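Local coordinates for surface protein SPB1 (PDB 4UZG) that probably builds the shaft of a group B streptococcal pilus as its repeating, sortase-assembled backbone subunit, with an internal isopeptide bond in its fold, at residues Gly3-Gln8 / Lys18-Tyr23; Ile93-Ala98 / Asn121-Thr126. One frame throughout, in Å; residues are numbered along the deposited sequence.

Contact 1. Residues Gly3-Gln8 / Lys18-Tyr23; sequences GKTVDQ and KYTITY
The Tyr-19 ring takes two neighbours from segment 3-8 along its CD1-CE1 side, both at a slant: Val-6 CG1, 3.5 Å from CD1, and Lys-4 CE, 3.7 Å from CD1. Tyr-127 meets the same ring with its plane nearly parallel. This is an antiparallel beta hairpin, strand 4-6 against 16-26, at the edge of the N-terminal beta sandwich. Lys-4 runs past the tyrosine fully stretched, CG anti to the backbone N (chi1 -172°), and its NZ is covalently joined to Asn-147 CG. That is an intramolecular isopeptide bond, tying the first strand to strand 146-153; Asp-42 OD1 is weakly hydrogen-bonded to the linked NZ.

Thr-5 and Thr-20 form the hydrogen-bonded pair, Thr-5 N to Thr-20 O and Thr-20 N to Thr-5 O, both 2.9 Å. On their face a water links Thr-5 OG1, Thr-20 O and Thr-22 OG1. Thr-22 N reaches Gly-3 O at 2.8 Å. At the other end the backbone bond from Asp-7 N to Lys-18 O is only weak, and the side chain adds a straighter one (N-H...O 160°): Asp-7 OD1, also bonded by Tyr-11 OH, receives Lys-18 N at 3.0 Å, the donor standing 55° above the carboxylate plane.

Contact 2. Residues Ile93-Ala98 / Asn121-Thr126; sequences ITIPWA and NTITVT
Asn-121 ND2 gives its hydrogen bond to Lys-118 O, just ahead of the strand, and from there lies 4.2 Å from Trp-97 CZ2, approaching the indole obliquely. No hydrogen bond joins segments 93-98 and 121-126. They face each other across the interior of a beta sandwich, running nearly antiparallel (163° between their directions), with backbones far apart: 9.1 Å between the CA atoms of Ile-93 and Val-125, widening to 11.2 Å between those of Trp-97 and Asn-121, where the indole fills the span.

Side chains alone bridge the gap. Ile-95 and Ile-123 reach toward each other tip to tip, CD1 of Ile-95 lying 3.7 Å from CG2 of Ile-123. Ile-93 and Val-125 meet in the same manner, CD1 of the isoleucine against CG1 of the valine at 4.0 Å; Val-125 turns CG1 anti to its own N (chi1 177°), which aims that methyl at its partner. Ile-123 uses both branches: while CG2 takes Ile-95, the longer arm carries CD1 to within 4.2 Å of Trp-97 CZ3.

Trp-97 follows the end of strand 90-96, and its ring swings back toward segment 121-126. Tyr-38 packs edge-to-face with it, Tyr-117 meets it at an intermediate tilt, and NE1 makes a weak hydrogen bond to Asn-28 OD1. Strand 37-43, backbone-bonded to 90-96, also lends Ile-40 to the two isoleucines of segment 93-98. All six touching residues are buried, making this hydrophobic core rather than a binding site. One more methyl meets the indole from within its own segment: Ile-95 CG2 sits at the ring's edge, in its plane, 3.9 Å from CE3 of Trp-97.

Contact 1 is pairing within a sheet; contact 2 is packing between the layers of the same sandwich. Their centres lie about 15 Å apart, and strands 16-26 and 121-131, side by side, connect them: Ile-21 N is 2.8 Å from Val-125 O, and Tyr-23 O is 2.8 Å from Ile-123 N, both probable hydrogen bonds. The isopeptide-linked edge strand 4-6 is thus joined through segment 18-23 to the strand that contributes Ile-123 and Val-125 to the core. Calcium takes no part in either contact: the Asp-7 side chain is about 13 Å from a bound calcium ion, and that of Asn-121 about 10 Å from one.

Contact 1. Residues Gly3-Gln8 / Lys18-Tyr23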
loop_
_atom_site.group_PDB
_atom_site.type_symbol
_atom_site.label_atom_id
_atom_site.label_comp_id
_atom_site.label_asym_id
_atom_site.label_seq_id
_atom_site.Cartn_x
_atom_site.Cartn_y
_atom_site.Cartn_z
ATOM N N GLY A 3 -16.285 2.769 2.465
ATOM C CA GLY A 3 -16.118 2.827 3.916
ATOM C C GLY A 3 -14.793 2.311 4.443
ATOM O O GLY A 3 -14.533 2.393 5.623
ATOM N N LYS A 4 -13.945 1.794 3.574
ATOM C CA LYS A 4 -12.598 1.393 3.940
ATOM C C LYS A 4 -11.657 2.150 3.003
ATOM O O LYS A 4 -11.779 2.034 1.778
ATOM C CB LYS A 4 -12.372 -0.113 3.823
ATOM C CG LYS A 4 -11.034 -0.557 4.399
ATOM C CD LYS A 4 -10.759 -2.063 4.261
ATOM C CE LYS A 4 -9.475 -2.417 4.938
ATOM N NZ LYS A 4 -9.079 -3.830 4.778
ATOM N N THR A 5 -10.742 2.925 3.581
ATOM C CA THR A 5 -9.826 3.759 2.803
ATOM C C THR A 5 -8.403 3.634 3.324
ATOM O O THR A 5 -8.177 3.133 4.432
ATOM C CB THR A 5 -10.257 5.249 2.863
ATOM O OG1 THR A 5 -10.277 5.686 4.221
ATOM C CG2 THR A 5 -11.623 5.471 2.249
ATOM N N VAL A 6 -7.452 4.066 2.497
ATOM C CA VAL A 6 -6.050 4.173 2.881
ATOM C C VAL A 6 -5.597 5.613 2.681
ATOM O O VAL A 6 -6.223 6.367 1.922
ATOM C CB VAL A 6 -5.138 3.184 2.127
ATOM C CG1 VAL A 6 -5.508 1.775 2.546
ATOM C CG2 VAL A 6 -5.232 3.360 0.623
ATOM N N ASP A 7 -4.478 5.977 3.307
ATOM C CA ASP A 7 -4.052 7.351 3.355
ATOM C C ASP A 7 -3.311 7.854 2.123
ATOM O O ASP A 7 -3.176 9.062 1.976
ATOM C CB ASP A 7 -3.244 7.652 4.629
ATOM C CG ASP A 7 -1.915 6.932 4.726
ATOM O OD1 ASP A 7 -1.795 5.745 4.398
ATOM O OD2 ASP A 7 -0.976 7.575 5.195
ATOM N N GLN A 8 -2.823 6.969 1.262
ATOM C CA GLN A 8 -2.089 7.386 0.062
ATOM C C GLN A 8 -2.591 6.610 -1.130
ATOM O O GLN A 8 -2.977 5.439 -1.017
ATOM C CB GLN A 8 -0.582 7.121 0.204
ATOM C CG GLN A 8 0.054 7.913 1.349
ATOM C CD GLN A 8 0.308 9.359 0.983
ATOM O OE1 GLN A 8 1.138 9.637 0.151
ATOM N NE2 GLN A 8 -0.413 10.284 1.600
ATOM N N LYS A 18 -1.812 3.489 6.364
ATOM C CA LYS A 18 -2.838 3.768 7.374
ATOM C C LYS A 18 -4.202 3.561 6.772
ATOM O O LYS A 18 -4.571 4.201 5.773
ATOM C CB LYS A 18 -2.745 5.163 7.973
ATOM C CG LYS A 18 -3.699 5.280 9.149
ATOM C CD LYS A 18 -3.413 6.467 10.050
ATOM C CE LYS A 18 -4.012 6.271 11.445
ATOM N NZ LYS A 18 -3.357 5.140 12.169
ATOM N N TYR A 19 -4.921 2.629 7.384
ATOM C CA TYR A 19 -6.271 2.268 7.001
ATOM C C TYR A 19 -7.301 2.935 7.904
ATOM O O TYR A 19 -7.069 3.093 9.109
ATOM C CB TYR A 19 -6.456 0.772 7.185
ATOM C CG TYR A 19 -5.693 -0.135 6.241
ATOM C CD1 TYR A 19 -6.255 -0.535 5.049
ATOM C CD2 TYR A 19 -4.446 -0.637 6.564
ATOM C CE1 TYR A 19 -5.623 -1.430 4.208
ATOM C CE2 TYR A 19 -3.786 -1.530 5.719
ATOM C CZ TYR A 19 -4.373 -1.929 4.546
ATOM O OH TYR A 19 -3.705 -2.846 3.772
ATOM N N THR A 20 -8.447 3.274 7.324
ATOM C CA THR A 20 -9.585 3.787 8.059
ATOM C C THR A 20 -10.842 3.024 7.655
ATOM O O THR A 20 -11.158 2.947 6.467
ATOM C CB THR A 20 -9.801 5.294 7.806
ATOM O OG1 THR A 20 -8.604 6.001 8.158
ATOM C CG2 THR A 20 -10.938 5.836 8.657
ATOM N N ILE A 21 -11.531 2.466 8.648
ATOM C CA ILE A 21 -12.829 1.831 8.450
ATOM C C ILE A 21 -13.860 2.754 9.087
ATOM O O ILE A 21 -13.725 3.111 10.258
ATOM C CB ILE A 21 -12.900 0.465 9.147
ATOM C CG1 ILE A 21 -11.844 -0.486 8.589
ATOM C CG2 ILE A 21 -14.312 -0.106 9.014
ATOM C CD1 ILE A 21 -11.596 -1.677 9.512
ATOM N N THR A 22 -14.886 3.128 8.345
ATOM C CA THR A 22 -15.924 4.061 8.804
ATOM C C THR A 22 -17.294 3.401 8.619
ATOM O O THR A 22 -17.579 2.880 7.526
ATOM C CB THR A 22 -15.841 5.420 8.003
ATOM O OG1 THR A 22 -14.523 5.990 8.151
ATOM C CG2 THR A 22 -16.881 6.428 8.456
ATOM N N TYR A 23 -18.136 3.450 9.652
ATOM C CA TYR A 23 -19.491 2.925 9.600
ATOM C C TYR A 23 -20.394 3.982 10.207
ATOM O O TYR A 23 -20.308 4.286 11.386
ATOM C CB TYR A 23 -19.562 1.641 10.398
ATOM C CG TYR A 23 -20.914 0.984 10.447
ATOM C CD1 TYR A 23 -21.322 0.124 9.441
ATOM C CD2 TYR A 23 -21.728 1.133 11.557
ATOM C CE1 TYR A 23 -22.519 -0.541 9.515
ATOM C CE2 TYR A 23 -22.947 0.479 11.647
ATOM C CZ TYR A 23 -23.333 -0.351 10.619
ATOM O OH TYR A 23 -24.527 -1.021 10.715
HETATM O O HOH W 1 -12.991 5.219 5.819
#

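Contact 2. Residues Ile93-Ala98 / Asn121-Thr126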
loop_
_atom_site.group_PDB
_atom_site.type_symbol
_atom_site.label_atom_id
_atom_site.label_comp_id
_atom_site.label_asym_id
_atom_site.label_seq_id
_atom_site.Cartn_x
_atom_site.Cartn_y
_atom_site.Cartn_z
ATOM N N ILE A 93 -12.899 -6.754 15.998
ATOM C CA ILE A 93 -13.175 -5.846 17.094
ATOM C C ILE A 93 -14.665 -5.908 17.404
ATOM O O ILE A 93 -15.487 -5.758 16.509
ATOM C CB ILE A 93 -12.735 -4.409 16.736
ATOM C CG1 ILE A 93 -11.212 -4.317 16.829
ATOM C CG2 ILE A 93 -13.395 -3.366 17.660
ATOM C CD1 ILE A 93 -10.616 -3.065 16.254
ATOM N N THR A 94 -15.008 -6.138 18.668
ATOM C CA THR A 94 -16.403 -6.200 19.093
ATOM C C THR A 94 -16.630 -5.053 20.059
ATOM O O THR A 94 -15.957 -4.952 21.074
ATOM C CB THR A 94 -16.710 -7.539 19.759
ATOM O OG1 THR A 94 -16.409 -8.586 18.839
ATOM C CG2 THR A 94 -18.161 -7.636 20.162
ATOM N N ILE A 95 -17.586 -4.187 19.725
ATOM C CA ILE A 95 -17.882 -3.013 20.534
ATOM C C ILE A 95 -19.221 -3.269 21.258
ATOM O O ILE A 95 -20.275 -3.299 20.632
ATOM C CB ILE A 95 -18.002 -1.747 19.674
ATOM C CG1 ILE A 95 -16.707 -1.508 18.884
ATOM C CG2 ILE A 95 -18.350 -0.549 20.558
ATOM C CD1 ILE A 95 -16.774 -0.344 17.909
ATOM N N PRO A 96 -19.191 -3.462 22.581
ATOM C CA PRO A 96 -20.462 -3.614 23.298
ATOM C C PRO A 96 -21.255 -2.304 23.219
ATOM O O PRO A 96 -20.690 -1.215 23.304
ATOM C CB PRO A 96 -20.031 -3.964 24.732
ATOM C CG PRO A 96 -18.685 -3.400 24.873
ATOM C CD PRO A 96 -18.043 -3.536 23.500
ATOM N N TRP A 97 -22.567 -2.438 23.079
ATOM C CA TRP A 97 -23.430 -1.302 22.768
ATOM C C TRP A 97 -24.468 -1.056 23.858
ATOM O O TRP A 97 -25.089 0.010 23.902
ATOM C CB TRP A 97 -24.133 -1.557 21.421
ATOM C CG TRP A 97 -24.429 -0.316 20.645
ATOM C CD1 TRP A 97 -25.657 0.194 20.348
ATOM C CD2 TRP A 97 -23.471 0.562 20.041
ATOM N NE1 TRP A 97 -25.525 1.330 19.607
ATOM C CE2 TRP A 97 -24.198 1.582 19.408
ATOM C CE3 TRP A 97 -22.083 0.565 19.961
ATOM C CZ2 TRP A 97 -23.576 2.612 18.703
ATOM C CZ3 TRP A 97 -21.461 1.595 19.272
ATOM C CH2 TRP A 97 -22.207 2.596 18.649
ATOM N N ALA A 98 -24.666 -2.042 24.728
ATOM C CA ALA A 98 -25.650 -1.938 25.799
ATOM C C ALA A 98 -25.206 -2.862 26.913
ATOM O O ALA A 98 -24.447 -3.809 26.684
ATOM C CB ALA A 98 -27.065 -2.322 25.300
ATOM N N ASN A 121 -24.661 7.273 15.430
ATOM C CA ASN A 121 -23.230 7.332 15.649
ATOM C C ASN A 121 -22.433 6.798 14.477
ATOM O O ASN A 121 -22.879 5.910 13.751
ATOM C CB ASN A 121 -22.881 6.556 16.915
ATOM C CG ASN A 121 -23.399 7.241 18.148
ATOM O OD1 ASN A 121 -22.838 8.238 18.578
ATOM N ND2 ASN A 121 -24.479 6.727 18.708
ATOM N N THR A 122 -21.222 7.325 14.341
ATOM C CA THR A 122 -20.237 6.801 13.422
ATOM C C THR A 122 -19.166 6.050 14.206
ATOM O O THR A 122 -18.554 6.601 15.126
ATOM C CB THR A 122 -19.575 7.926 12.625
ATOM O OG1 THR A 122 -20.576 8.566 11.827
ATOM C CG2 THR A 122 -18.474 7.385 11.722
ATOM N N ILE A 123 -18.932 4.803 13.825
ATOM C CA ILE A 123 -17.824 4.016 14.338
ATOM C C ILE A 123 -16.666 4.170 13.375
ATOM O O ILE A 123 -16.826 3.967 12.179
ATOM C CB ILE A 123 -18.215 2.533 14.462
ATOM C CG1 ILE A 123 -19.340 2.338 15.484
ATOM C CG2 ILE A 123 -16.995 1.691 14.845
ATOM C CD1 ILE A 123 -19.988 0.938 15.438
ATOM N N THR A 124 -15.501 4.539 13.898
ATOM C CA THR A 124 -14.292 4.631 13.088
ATOM C C THR A 124 -13.221 3.750 13.728
ATOM O O THR A 124 -12.975 3.831 14.928
ATOM C CB THR A 124 -13.770 6.088 12.955
ATOM O OG1 THR A 124 -14.848 6.929 12.549
ATOM C CG2 THR A 124 -12.659 6.192 11.949
ATOM N N VAL A 125 -12.565 2.938 12.903
ATOM C CA VAL A 125 -11.387 2.195 13.320
ATOM C C VAL A 125 -10.252 2.587 12.389
ATOM O O VAL A 125 -10.342 2.382 11.180
ATOM C CB VAL A 125 -11.609 0.666 13.262
ATOM C CG1 VAL A 125 -10.325 -0.094 13.624
ATOM C CG2 VAL A 125 -12.759 0.232 14.159
ATOM N N THR A 126 -9.183 3.130 12.947
ATOM C CA THR A 126 -7.974 3.334 12.181
ATOM C C THR A 126 -6.933 2.336 12.660
ATOM O O THR A 126 -6.899 1.957 13.834
ATOM C CB THR A 126 -7.430 4.746 12.314
ATOM O OG1 THR A 126 -7.025 4.998 13.657
ATOM C CG2 THR A 126 -8.436 5.769 11.880
#